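Local structure of amphiphysin (Drosophila melanogaster, 1URU) at residues N47-S52 with N122-Q127; K58-Y63 with H111-Q116; Q96-A101 with A223-E228; K132-K137 with N186-D191. The protein probably binds membranes through its dimeric, crescent-shaped BAR domain, sensing their curvature during endocytosis. All blocks are in the same frame, centred on the assembly; numbering follows the deposited sequence.

Overall arrangement
From the N terminus the chain runs through helices 35-84, 92-156 and 172-239, the three-helix coiled coil of a BAR domain. Interaction 1 joins 47-52 to 122-127 and closes a loop that encloses interaction 2, where 58-63 meets 111-116; both tie helix 35-84 to helix 92-156, with centres about 16 Å apart. Interaction 3 joins 96-101 to 223-228, helix 92-156 to helix 172-239, and its segments alternate along the chain with those of interactions 1 and 2. Within its long loop lies interaction 4, 132-137 with 186-191, which links the same two helices about 55 Å away, centre to centre, beyond the chain's centre. Interaction 4 touches interaction 1 through K132 and Q50.

Interaction 1. Residues N47-S52 with N122-Q127; sequences NRQQAS and NTYTGQ
Q49 and Y124 meet by their polar ends in the three-helix coiled coil of the BAR domain, where helix 35-84 passes helix 92-156. Both residues are buried, and they alone carry this small contact.

The direct link is a hydrogen bond from the amide of Q49 to the phenol: NE2 of Q49 lies 3.1 Å from OH of Y124, with an N-H...O angle of 159°. The phenol oxygen sits close to the plane of the amide, whereas the amide and ring planes are turned 57° against each other, so the two flat groups do not stack. Each side chain leaves its helix with CG anti to the backbone N (chi1 -175° for Q49). The glutamine is extended beyond CG, which carries its amide to the hydroxyl. The same NE2 also bonds to the backbone O of L196 on helix 172-239, so one amide nitrogen joins all three helices.

Van der Waals contact is slight: CG of Q49 comes to 3.6 Å from OH of Y124. The ring gets its aromatic company elsewhere, stacking with F203 and meeting F128 edge-to-face.

S52, one turn on from Q49, bonds through OG to E83 of the second subunit, which places the contact beside the dimer interface.

A water provides a second, indirect link. It lies in the ring plane at the edge of Y124, 2.6 Å from OH, and donates a hydrogen bond to the backbone O of Q49 at 2.8 Å.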
loop_
_atom_site.group_PDB
_atom_site.type_symbol
_atom_site.label_atom_id
_atom_site.label_comp_id
_atom_site.label_asym_id
_atom_site.label_seq_id
_atom_site.Cartn_x
_atom_site.Cartn_y
_atom_site.Cartn_z
ATOM N N ASN A 47 26.380 -1.274 -19.339
ATOM C CA ASN A 47 26.013 -0.081 -18.601
ATOM C C ASN A 47 24.500 0.103 -18.578
ATOM O O ASN A 47 23.936 0.406 -17.534
ATOM C CB ASN A 47 26.652 1.153 -19.236
ATOM C CG ASN A 47 28.132 1.282 -18.942
ATOM O OD1 ASN A 47 28.664 0.703 -18.002
ATOM N ND2 ASN A 47 28.805 2.061 -19.761
ATOM N N ARG A 48 23.861 -0.090 -19.730
ATOM C CA ARG A 48 22.404 0.028 -19.855
ATOM C C ARG A 48 21.667 -1.119 -19.178
ATOM O O ARG A 48 20.576 -0.927 -18.633
ATOM C CB ARG A 48 21.970 0.087 -21.331
ATOM C CG ARG A 48 21.940 1.504 -21.942
ATOM C CD ARG A 48 21.707 1.584 -23.483
ATOM N NE ARG A 48 21.860 0.280 -24.144
ATOM C CZ ARG A 48 20.883 -0.599 -24.359
ATOM N NH1 ARG A 48 19.629 -0.338 -23.992
ATOM N NH2 ARG A 48 21.164 -1.760 -24.933
ATOM N N GLN A 49 22.252 -2.314 -19.238
ATOM C CA GLN A 49 21.668 -3.495 -18.598
ATOM C C GLN A 49 21.723 -3.296 -17.078
ATOM O O GLN A 49 20.748 -3.568 -16.391
ATOM C CB GLN A 49 22.408 -4.773 -19.018
ATOM C CG GLN A 49 21.808 -6.068 -18.505
ATOM C CD GLN A 49 22.607 -7.318 -18.899
ATOM O OE1 GLN A 49 23.716 -7.224 -19.407
ATOM N NE2 GLN A 49 22.028 -8.483 -18.672
ATOM N N GLN A 50 22.857 -2.787 -16.586
ATOM C CA GLN A 50 23.068 -2.513 -15.166
ATOM C C GLN A 50 22.196 -1.366 -14.646
ATOM O O GLN A 50 21.728 -1.412 -13.535
ATOM C CB GLN A 50 24.540 -2.194 -14.905
ATOM C CG GLN A 50 24.857 -1.712 -13.495
ATOM C CD GLN A 50 26.338 -1.532 -13.284
ATOM O OE1 GLN A 50 27.019 -0.882 -14.093
ATOM N NE2 GLN A 50 26.850 -2.100 -12.207
ATOM N N ALA A 51 21.991 -0.334 -15.445
ATOM C CA ALA A 51 21.148 0.794 -15.045
ATOM C C ALA A 51 19.692 0.360 -14.943
ATOM O O ALA A 51 18.959 0.866 -14.103
ATOM C CB ALA A 51 21.287 1.970 -16.051
ATOM N N SER A 52 19.294 -0.576 -15.811
ATOM C CA SER A 52 17.911 -1.080 -15.870
ATOM C C SER A 52 17.606 -2.055 -14.722
ATOM O O SER A 52 16.504 -2.059 -14.204
ATOM C CB SER A 52 17.615 -1.769 -17.218
ATOM O OG SER A 52 17.668 -0.866 -18.315
ATOM N N ASN A 122 17.895 -9.509 -6.692
ATOM C CA ASN A 122 19.066 -9.025 -5.957
ATOM C C ASN A 122 20.305 -9.779 -6.408
ATOM O O ASN A 122 21.383 -9.201 -6.444
ATOM C CB ASN A 122 18.895 -9.176 -4.429
ATOM C CG ASN A 122 17.913 -8.164 -3.822
ATOM O OD1 ASN A 122 17.668 -7.089 -4.357
ATOM N ND2 ASN A 122 17.353 -8.525 -2.689
ATOM N N THR A 123 20.136 -11.052 -6.774
ATOM C CA THR A 123 21.242 -11.892 -7.254
ATOM C C THR A 123 21.703 -11.528 -8.683
ATOM O O THR A 123 22.894 -11.465 -8.971
ATOM C CB THR A 123 20.831 -13.367 -7.191
ATOM O OG1 THR A 123 20.784 -13.791 -5.830
ATOM C CG2 THR A 123 21.868 -14.265 -7.789
ATOM N N TYR A 124 20.741 -11.300 -9.558
ATOM C CA TYR A 124 20.998 -10.917 -10.928
ATOM C C TYR A 124 21.579 -9.527 -10.941
ATOM O O TYR A 124 22.506 -9.230 -11.693
ATOM C CB TYR A 124 19.697 -10.966 -11.728
ATOM C CG TYR A 124 19.712 -10.283 -13.076
ATOM C CD1 TYR A 124 20.249 -10.915 -14.212
ATOM C CD2 TYR A 124 19.158 -9.016 -13.226
ATOM C CE1 TYR A 124 20.247 -10.268 -15.463
ATOM C CE2 TYR A 124 19.143 -8.375 -14.446
ATOM C CZ TYR A 124 19.670 -8.994 -15.567
ATOM O OH TYR A 124 19.594 -8.316 -16.771
ATOM N N THR A 125 21.049 -8.681 -10.078
ATOM C CA THR A 125 21.522 -7.309 -9.979
ATOM C C THR A 125 22.951 -7.204 -9.442
ATOM O O THR A 125 23.673 -6.270 -9.808
ATOM C CB THR A 125 20.568 -6.502 -9.107
ATOM O OG1 THR A 125 19.292 -6.430 -9.755
ATOM C CG2 THR A 125 21.002 -5.078 -9.037
ATOM N N GLY A 126 23.341 -8.159 -8.586
ATOM C CA GLY A 126 24.612 -8.125 -7.873
ATOM C C GLY A 126 25.781 -8.589 -8.716
ATOM O O GLY A 126 26.947 -8.333 -8.386
ATOM N N GLN A 127 25.497 -9.268 -9.820
ATOM C CA GLN A 127 26.576 -9.719 -10.680
ATOM C C GLN A 127 27.158 -8.592 -11.515
ATOM O O GLN A 127 28.277 -8.723 -11.999
ATOM C CB GLN A 127 26.154 -10.910 -11.540
ATOM C CG GLN A 127 25.168 -10.602 -12.629
ATOM C CD GLN A 127 24.361 -11.817 -13.049
ATOM O OE1 GLN A 127 24.720 -12.946 -12.754
ATOM N NE2 GLN A 127 23.262 -11.578 -13.741
HETATM O O HOH W 1 18.977 -5.751 -16.787
#

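Interaction 2. Residues K58-Y63 with H111-Q116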
loop_
_atom_site.group_PDB
_atom_site.type_symbol
_atom_site.label_atom_id
_atom_site.label_comp_id
_atom_site.label_asym_id
_atom_site.label_seq_id
_atom_site.Cartn_x
_atom_site.Cartn_y
_atom_site.Cartn_z
ATOM N N LYS A 58 15.401 -1.056 -7.224
ATOM C CA LYS A 58 14.947 0.124 -6.494
ATOM C C LYS A 58 13.414 0.160 -6.410
ATOM O O LYS A 58 12.851 0.081 -5.320
ATOM C CB LYS A 58 15.490 1.390 -7.177
ATOM C CG LYS A 58 15.229 2.669 -6.439
ATOM C CD LYS A 58 15.090 3.882 -7.379
ATOM C CE LYS A 58 15.089 5.209 -6.596
ATOM N NZ LYS A 58 16.483 5.659 -6.244
ATOM N N GLU A 59 12.754 0.243 -7.558
ATOM C CA GLU A 59 11.298 0.345 -7.598
ATOM C C GLU A 59 10.586 -0.817 -6.944
ATOM O O GLU A 59 9.563 -0.631 -6.310
ATOM C CB GLU A 59 10.782 0.461 -9.034
ATOM C CG GLU A 59 11.352 1.632 -9.823
ATOM C CD GLU A 59 11.232 2.947 -9.083
ATOM O OE1 GLU A 59 10.211 3.162 -8.373
ATOM O OE2 GLU A 59 12.174 3.758 -9.219
ATOM N N PHE A 60 11.124 -2.017 -7.106
ATOM C CA PHE A 60 10.495 -3.192 -6.557
ATOM C C PHE A 60 10.641 -3.189 -5.036
ATOM O O PHE A 60 9.756 -3.627 -4.323
ATOM C CB PHE A 60 11.071 -4.485 -7.165
ATOM C CG PHE A 60 10.334 -5.690 -6.737
ATOM C CD1 PHE A 60 9.053 -5.906 -7.184
ATOM C CD2 PHE A 60 10.858 -6.539 -5.797
ATOM C CE1 PHE A 60 8.325 -7.011 -6.759
ATOM C CE2 PHE A 60 10.136 -7.645 -5.349
ATOM C CZ PHE A 60 8.865 -7.877 -5.826
ATOM N N ASN A 61 11.765 -2.700 -4.539
ATOM C CA ASN A 61 11.953 -2.576 -3.100
ATOM C C ASN A 61 11.015 -1.516 -2.524
ATOM O O ASN A 61 10.544 -1.638 -1.405
ATOM C CB ASN A 61 13.422 -2.284 -2.736
ATOM C CG ASN A 61 14.253 -3.555 -2.604
ATOM O OD1 ASN A 61 15.376 -3.631 -3.083
ATOM N ND2 ASN A 61 13.702 -4.558 -1.954
ATOM N N ASN A 62 10.741 -0.492 -3.314
ATOM C CA ASN A 62 9.787 0.530 -2.931
ATOM C C ASN A 62 8.376 -0.080 -2.895
ATOM O O ASN A 62 7.623 0.178 -1.981
ATOM C CB ASN A 62 9.878 1.729 -3.882
ATOM C CG ASN A 62 8.912 2.833 -3.512
ATOM O OD1 ASN A 62 8.960 3.358 -2.397
ATOM N ND2 ASN A 62 8.013 3.175 -4.428
ATOM N N TYR A 63 8.069 -0.941 -3.869
ATOM C CA TYR A 63 6.782 -1.624 -3.956
ATOM C C TYR A 63 6.560 -2.524 -2.764
ATOM O O TYR A 63 5.486 -2.538 -2.193
ATOM C CB TYR A 63 6.731 -2.454 -5.213
ATOM C CG TYR A 63 5.429 -3.162 -5.470
ATOM C CD1 TYR A 63 4.264 -2.446 -5.697
ATOM C CD2 TYR A 63 5.366 -4.555 -5.529
ATOM C CE1 TYR A 63 3.053 -3.085 -5.970
ATOM C CE2 TYR A 63 4.153 -5.214 -5.798
ATOM C CZ TYR A 63 3.006 -4.457 -6.030
ATOM O OH TYR A 63 1.823 -5.061 -6.301
ATOM N N HIS A 111 5.335 -12.453 1.331
ATOM C CA HIS A 111 6.417 -13.440 1.479
ATOM C C HIS A 111 6.960 -13.717 0.087
ATOM O O HIS A 111 8.165 -13.577 -0.170
ATOM C CB HIS A 111 5.901 -14.725 2.190
ATOM C CG HIS A 111 6.796 -15.938 2.075
ATOM N ND1 HIS A 111 7.917 -16.134 2.863
ATOM C CD2 HIS A 111 6.691 -17.047 1.300
ATOM C CE1 HIS A 111 8.474 -17.297 2.558
ATOM N NE2 HIS A 111 7.752 -17.868 1.610
ATOM N N LYS A 112 6.049 -14.068 -0.812
ATOM C CA LYS A 112 6.396 -14.385 -2.178
ATOM C C LYS A 112 7.119 -13.205 -2.856
ATOM O O LYS A 112 8.021 -13.432 -3.654
ATOM C CB LYS A 112 5.150 -14.791 -2.959
ATOM C CG LYS A 112 4.471 -16.098 -2.525
ATOM C CD LYS A 112 3.319 -16.398 -3.478
ATOM C CE LYS A 112 2.461 -17.618 -3.110
ATOM N NZ LYS A 112 0.973 -17.355 -3.406
ATOM N N LEU A 113 6.759 -11.960 -2.523
ATOM C CA LEU A 113 7.392 -10.794 -3.154
ATOM C C LEU A 113 8.825 -10.632 -2.646
ATOM O O LEU A 113 9.753 -10.524 -3.433
ATOM C CB LEU A 113 6.608 -9.488 -2.914
ATOM C CG LEU A 113 5.249 -9.246 -3.565
ATOM C CD1 LEU A 113 4.731 -7.922 -3.139
ATOM C CD2 LEU A 113 5.311 -9.297 -5.061
ATOM N N GLY A 114 9.000 -10.619 -1.328
ATOM C CA GLY A 114 10.309 -10.418 -0.725
ATOM C C GLY A 114 11.245 -11.612 -0.731
ATOM O O GLY A 114 12.404 -11.482 -0.300
ATOM N N ASP A 115 10.759 -12.760 -1.207
ATOM C CA ASP A 115 11.528 -13.993 -1.207
ATOM C C ASP A 115 11.656 -14.545 -2.622
ATOM O O ASP A 115 12.703 -14.395 -3.244
ATOM C CB ASP A 115 10.898 -15.028 -0.268
ATOM C CG ASP A 115 11.656 -16.344 -0.244
ATOM O OD1 ASP A 115 11.318 -17.224 0.580
ATOM O OD2 ASP A 115 12.607 -16.591 -1.003
ATOM N N GLN A 116 10.596 -15.179 -3.127
ATOM C CA GLN A 116 10.617 -15.773 -4.470
ATOM C C GLN A 116 10.944 -14.748 -5.579
ATOM O O GLN A 116 11.728 -15.051 -6.456
ATOM C CB GLN A 116 9.290 -16.492 -4.775
ATOM C CG GLN A 116 9.186 -17.924 -4.251
ATOM C CD GLN A 116 9.107 -18.012 -2.716
ATOM O OE1 GLN A 116 8.143 -17.557 -2.100
ATOM N NE2 GLN A 116 10.136 -18.588 -2.105
#
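L113 reaches from helix 92-156 toward helix 35-84 and divides its two methyl groups between the rings of F60 and Y63. The backbones stay well apart: the nearest CA atoms, those of F60 and L113, are 8.9 Å from each other, and side chains span the distance.

F60 and L113 meet at a slant. CD2 of the leucine lies 3.9 Å from CZ of the phenylalanine, and its CB also approaches that end of the ring. The backbone carbonyl of L113 comes in at the ring edge, near the ring plane, with O at 3.5 Å from CE2 of F60. The carbonyl thus faces the rim of the ring, where the C-H groups carry slight positive charge.

Y63, one turn further on, stands roughly at a right angle to the leucine side chain. CE2 of Y63 rests 3.8 Å from CD1 of L113. Both aromatic residues place CG anti to the backbone N (chi1 -173° for F60, -177° for Y63), which sends the two rings out from their helix to the same leucine.

All three residues are buried in the coiled-coil core of the BAR domain. Helix 172-239 packs against F60 and L113 through L211, while L77 of the second subunit covers F60 and Y63, joining this core to the dimer interface.

Interaction 3. Residues Q96-A101 with A223-E228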
loop_
_atom_site.group_PDB
_atom_site.type_symbol
_atom_site.label_atom_id
_atom_site.label_comp_id
_atom_site.label_asym_id
_atom_site.label_seq_id
_atom_site.Cartn_x
_atom_site.Cartn_y
_atom_site.Cartn_z
ATOM N N GLN A 96 -15.478 -12.612 10.966
ATOM C CA GLN A 96 -14.215 -12.913 11.616
ATOM C C GLN A 96 -13.420 -13.823 10.708
ATOM O O GLN A 96 -12.240 -13.595 10.495
ATOM C CB GLN A 96 -14.420 -13.629 12.936
ATOM C CG GLN A 96 -15.137 -12.844 13.997
ATOM C CD GLN A 96 -14.349 -11.644 14.493
ATOM O OE1 GLN A 96 -13.135 -11.728 14.693
ATOM N NE2 GLN A 96 -15.042 -10.525 14.698
ATOM N N ALA A 97 -14.091 -14.829 10.147
ATOM C CA ALA A 97 -13.434 -15.905 9.418
ATOM C C ALA A 97 -12.830 -15.440 8.104
ATOM O O ALA A 97 -11.673 -15.746 7.778
ATOM C CB ALA A 97 -14.424 -17.032 9.155
ATOM N N GLN A 98 -13.628 -14.693 7.354
ATOM C CA GLN A 98 -13.247 -14.267 6.023
ATOM C C GLN A 98 -12.187 -13.163 6.108
ATOM O O GLN A 98 -11.406 -12.944 5.192
ATOM C CB GLN A 98 -14.479 -13.790 5.279
ATOM C CG GLN A 98 -14.462 -14.144 3.817
ATOM C CD GLN A 98 -14.843 -15.565 3.530
ATOM O OE1 GLN A 98 -15.685 -16.135 4.206
ATOM N NE2 GLN A 98 -14.245 -16.137 2.493
ATOM N N THR A 99 -12.172 -12.491 7.243
ATOM C CA THR A 99 -11.142 -11.532 7.584
ATOM C C THR A 99 -9.798 -12.198 7.851
ATOM O O THR A 99 -8.773 -11.726 7.369
ATOM C CB THR A 99 -11.609 -10.782 8.825
ATOM O OG1 THR A 99 -12.532 -9.778 8.418
ATOM C CG2 THR A 99 -10.471 -10.037 9.541
ATOM N N GLY A 100 -9.796 -13.267 8.646
ATOM C CA GLY A 100 -8.578 -14.015 8.913
ATOM C C GLY A 100 -8.006 -14.597 7.623
ATOM O O GLY A 100 -6.797 -14.545 7.395
ATOM N N ALA A 101 -8.877 -15.116 6.764
ATOM C CA ALA A 101 -8.473 -15.619 5.462
ATOM C C ALA A 101 -7.662 -14.577 4.677
ATOM O O ALA A 101 -6.676 -14.917 4.007
ATOM C CB ALA A 101 -9.711 -16.042 4.664
ATOM N N ALA A 223 -10.172 -11.458 -4.136
ATOM C CA ALA A 223 -11.459 -11.087 -4.744
ATOM C C ALA A 223 -12.600 -11.993 -4.261
ATOM O O ALA A 223 -13.668 -11.522 -3.850
ATOM C CB ALA A 223 -11.375 -11.095 -6.250
ATOM N N LYS A 224 -12.352 -13.299 -4.320
ATOM C CA LYS A 224 -13.257 -14.309 -3.765
ATOM C C LYS A 224 -13.649 -14.006 -2.314
ATOM O O LYS A 224 -14.758 -14.293 -1.919
ATOM C CB LYS A 224 -12.628 -15.713 -3.837
ATOM C CG LYS A 224 -12.548 -16.319 -5.239
ATOM C CD LYS A 224 -12.015 -17.766 -5.192
ATOM C CE LYS A 224 -11.377 -18.175 -6.534
ATOM N NZ LYS A 224 -10.448 -19.351 -6.391
ATOM N N ILE A 225 -12.740 -13.439 -1.532
ATOM C CA ILE A 225 -13.006 -13.142 -0.130
ATOM C C ILE A 225 -13.962 -11.982 0.001
ATOM O O ILE A 225 -14.893 -12.014 0.812
ATOM C CB ILE A 225 -11.723 -12.738 0.560
ATOM C CG1 ILE A 225 -10.812 -13.946 0.699
ATOM C CG2 ILE A 225 -12.039 -12.019 1.903
ATOM C CD1 ILE A 225 -10.004 -13.973 1.990
ATOM N N TYR A 226 -13.687 -10.941 -0.775
ATOM C CA TYR A 226 -14.480 -9.728 -0.728
ATOM C C TYR A 226 -15.897 -9.943 -1.266
ATOM O O TYR A 226 -16.787 -9.257 -0.799
ATOM C CB TYR A 226 -13.764 -8.525 -1.396
ATOM C CG TYR A 226 -12.819 -7.789 -0.447
ATOM C CD1 TYR A 226 -11.444 -7.684 -0.697
ATOM C CD2 TYR A 226 -13.296 -7.231 0.714
ATOM C CE1 TYR A 226 -10.589 -7.015 0.202
ATOM C CE2 TYR A 226 -12.472 -6.577 1.597
ATOM C CZ TYR A 226 -11.128 -6.462 1.346
ATOM O OH TYR A 226 -10.378 -5.799 2.270
ATOM N N SER A 227 -16.144 -10.885 -2.185
ATOM C CA SER A 227 -17.541 -11.129 -2.589
ATOM C C SER A 227 -18.234 -11.989 -1.559
ATOM O O SER A 227 -19.445 -11.912 -1.402
ATOM C CB SER A 227 -17.702 -11.721 -3.994
ATOM O OG SER A 227 -17.022 -12.927 -4.150
ATOM N N GLU A 228 -17.480 -12.814 -0.848
ATOM C CA GLU A 228 -18.046 -13.486 0.310
ATOM C C GLU A 228 -18.501 -12.432 1.332
ATOM O O GLU A 228 -19.584 -12.538 1.895
ATOM C CB GLU A 228 -17.037 -14.472 0.928
ATOM C CG GLU A 228 -17.631 -15.787 1.430
ATOM C CD GLU A 228 -18.514 -16.480 0.393
ATOM O OE1 GLU A 228 -19.667 -16.017 0.188
ATOM O OE2 GLU A 228 -18.071 -17.486 -0.213
#
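Q98 lies against I225 and E228 where helices 92-156 and 172-239 of the BAR-domain coiled coil run side by side. The short segments are nearly antiparallel, at 165°, with their axes 9.9 Å apart. Q98 and I225 form the closest backbone pair, 6.3 Å between CA atoms.

Apolar contact comes mainly from I225, whose two branches go to different partners. Its CG2 lies 3.7 Å from CG of Q98, the two side chains sliding past each other in opposite directions. The other branch, CG1 with CD1, leans to A101, one turn along; CG1 stands anti to the carbonyl carbon, and CD1 comes within 3.4 Å of CB of A101.

The amide of Q98 meets E228 through its methylenes, with no hydrogen bond across the segments; the carboxylate leads away. A bend at chi2 (79°) lays the amide of Q98 over the aliphatic part of E228, and the amide and carboxylate planes are 69° apart. An alanine in place of Q98 is likely to strip the amide from the methylenes of E228 and the CG contact from CG2 of I225, opening a gap between the helices.

On its other side helix 92-156 rests on helix 35-84 through T99, which touches M78 and C82, while Y226 of helix 172-239 packs on E215 of the second subunit. At the exposed edge of the contact, OE1 of Q98 lies 3.4 Å from CG of E228.

Interaction 4. Residues K132-K137 with N186-D191; sequences KKKVEK and NTELHD
E188 opens the contact by taking the charged end of K134: NZ of K134 donates to OE1 of E188 at 3.0 Å, a salt bridge between helices 172-239 and 92-156. The ammonium comes to the anti side of the carboxylate oxygen and 24° out of the carboxylate plane. The two side chains cross at about a right angle, both extended beyond CG. CE of K134 also comes near the same oxygen. A second acid, E192, one turn further along helix 172-239, makes another salt bridge to NZ, so the lysine is held between two carboxylates, which would tend to keep it protonated.

This segment pair belongs to the antiparallel coiled coil of the BAR domain, though here the N-to-C directions of the short segments are 140° apart, with axes 10.4 Å apart at closest approach.

L189 follows and points toward the other helix, its backbone opposite V135, with 7.4 Å between the CA atoms. CD1 of L189 lies 3.5 Å from CD of K134, against the aliphatic chain that carries the ammonium to E188. With CG anti to the backbone N (chi1 -163°), K134 runs out across this leucine at a slant. A methionine in place of K134 would probably leave E188 and E192 without their shared positive partner. CD2 of L189 is turned to the backbone O of K134, and CG of L189 meets CG2 of V135 more loosely, at 4.4 Å. From helix 35-84, F39 touches L189 and L43 touches V135; F39 also takes the ring of H190 edge-to-face.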
loop_
_atom_site.group_PDB
_atom_site.type_symbol
_atom_site.label_atom_id
_atom_site.label_comp_id
_atom_site.label_asym_id
_atom_site.label_seq_id
_atom_site.Cartn_x
_atom_site.Cartn_y
_atom_site.Cartn_z
ATOM N N LYS A 132 31.719 -4.945 -13.666
ATOM C CA LYS A 132 32.249 -3.583 -13.859
ATOM C C LYS A 132 33.684 -3.541 -13.333
ATOM O O LYS A 132 34.568 -2.982 -13.952
ATOM C CB LYS A 132 31.346 -2.552 -13.147
ATOM C CG LYS A 132 31.718 -1.085 -13.322
ATOM C CD LYS A 132 30.581 -0.151 -12.872
ATOM C CE LYS A 132 30.792 1.316 -13.333
ATOM N NZ LYS A 132 29.807 2.275 -12.737
ATOM N N LYS A 133 33.921 -4.176 -12.199
ATOM C CA LYS A 133 35.264 -4.256 -11.655
ATOM C C LYS A 133 36.215 -4.945 -12.633
ATOM O O LYS A 133 37.354 -4.494 -12.823
ATOM C CB LYS A 133 35.257 -5.000 -10.319
ATOM C CG LYS A 133 36.472 -4.684 -9.456
ATOM C CD LYS A 133 36.378 -5.277 -8.037
ATOM C CE LYS A 133 37.795 -5.455 -7.414
ATOM N NZ LYS A 133 37.760 -5.500 -5.913
ATOM N N LYS A 134 35.751 -6.022 -13.266
ATOM C CA LYS A 134 36.563 -6.710 -14.253
ATOM C C LYS A 134 36.817 -5.856 -15.488
ATOM O O LYS A 134 37.895 -5.902 -16.058
ATOM C CB LYS A 134 35.921 -8.012 -14.668
ATOM C CG LYS A 134 36.870 -8.945 -15.362
ATOM C CD LYS A 134 36.189 -10.260 -15.611
ATOM C CE LYS A 134 37.090 -11.254 -16.311
ATOM N NZ LYS A 134 36.688 -12.635 -15.934
ATOM N N VAL A 135 35.836 -5.075 -15.910
ATOM C CA VAL A 135 36.029 -4.227 -17.072
ATOM C C VAL A 135 37.047 -3.125 -16.810
ATOM O O VAL A 135 37.863 -2.829 -17.674
ATOM C CB VAL A 135 34.737 -3.590 -17.511
ATOM C CG1 VAL A 135 35.006 -2.446 -18.477
ATOM C CG2 VAL A 135 33.829 -4.639 -18.145
ATOM N N GLU A 136 36.982 -2.516 -15.626
ATOM C CA GLU A 136 37.925 -1.474 -15.207
ATOM C C GLU A 136 39.329 -2.070 -15.035
ATOM O O GLU A 136 40.318 -1.371 -15.171
ATOM C CB GLU A 136 37.435 -0.786 -13.910
ATOM C CG GLU A 136 36.301 0.209 -14.154
ATOM C CD GLU A 136 35.437 0.545 -12.928
ATOM O OE1 GLU A 136 35.057 -0.353 -12.153
ATOM O OE2 GLU A 136 35.086 1.735 -12.762
ATOM N N LYS A 137 39.411 -3.364 -14.746
ATOM C CA LYS A 137 40.699 -4.055 -14.765
ATOM C C LYS A 137 41.223 -4.244 -16.192
ATOM O O LYS A 137 42.403 -4.150 -16.415
ATOM C CB LYS A 137 40.619 -5.409 -14.067
ATOM C CG LYS A 137 41.971 -5.948 -13.661
ATOM C CD LYS A 137 41.858 -7.331 -12.988
ATOM C CE LYS A 137 43.012 -8.276 -13.396
ATOM N NZ LYS A 137 42.589 -9.715 -13.414
ATOM N N ASN A 186 40.840 -9.172 -21.951
ATOM C CA ASN A 186 40.099 -8.724 -23.135
ATOM C C ASN A 186 39.303 -9.833 -23.815
ATOM O O ASN A 186 38.150 -9.620 -24.225
ATOM C CB ASN A 186 41.051 -8.125 -24.168
ATOM C CG ASN A 186 40.320 -7.601 -25.389
ATOM O OD1 ASN A 186 39.431 -6.795 -25.257
ATOM N ND2 ASN A 186 40.697 -8.065 -26.580
ATOM N N THR A 187 39.920 -11.009 -23.928
ATOM C CA THR A 187 39.287 -12.154 -24.587
ATOM C C THR A 187 38.107 -12.669 -23.766
ATOM O O THR A 187 37.039 -12.979 -24.317
ATOM C CB THR A 187 40.326 -13.270 -24.841
ATOM O OG1 THR A 187 41.075 -12.953 -26.020
ATOM C CG2 THR A 187 39.667 -14.601 -25.181
ATOM N N GLU A 188 38.316 -12.746 -22.452
ATOM C CA GLU A 188 37.289 -13.187 -21.523
ATOM C C GLU A 188 36.094 -12.235 -21.540
ATOM O O GLU A 188 34.953 -12.671 -21.482
ATOM C CB GLU A 188 37.845 -13.287 -20.107
ATOM C CG GLU A 188 38.481 -14.628 -19.793
ATOM C CD GLU A 188 39.228 -14.628 -18.467
ATOM O OE1 GLU A 188 38.872 -13.812 -17.577
ATOM O OE2 GLU A 188 40.167 -15.449 -18.306
ATOM N N LEU A 189 36.360 -10.939 -21.630
ATOM C CA LEU A 189 35.293 -9.959 -21.646
ATOM C C LEU A 189 34.522 -9.939 -22.983
ATOM O O LEU A 189 33.315 -9.625 -23.030
ATOM C CB LEU A 189 35.845 -8.568 -21.302
ATOM C CG LEU A 189 35.855 -8.113 -19.813
ATOM C CD1 LEU A 189 35.244 -9.121 -18.817
ATOM C CD2 LEU A 189 37.231 -7.732 -19.374
ATOM N N HIS A 190 35.210 -10.282 -24.070
ATOM C CA HIS A 190 34.571 -10.324 -25.377
ATOM C C HIS A 190 33.522 -11.430 -25.465
ATOM O O HIS A 190 32.588 -11.313 -26.234
ATOM C CB HIS A 190 35.622 -10.453 -26.478
ATOM C CG HIS A 190 35.996 -9.148 -27.081
ATOM N ND1 HIS A 190 35.124 -8.423 -27.861
ATOM C CD2 HIS A 190 37.124 -8.409 -26.983
ATOM C CE1 HIS A 190 35.710 -7.300 -28.230
ATOM N NE2 HIS A 190 36.920 -7.260 -27.701
ATOM N N ASP A 191 33.692 -12.482 -24.672
ATOM C CA ASP A 191 32.693 -13.540 -24.510
ATOM C C ASP A 191 31.764 -13.290 -23.325
ATOM O O ASP A 191 30.553 -13.511 -23.415
ATOM C CB ASP A 191 33.371 -14.892 -24.258
ATOM C CG ASP A 191 34.178 -15.412 -25.461
ATOM O OD1 ASP A 191 34.013 -14.933 -26.615
ATOM O OD2 ASP A 191 35.013 -16.323 -25.309
#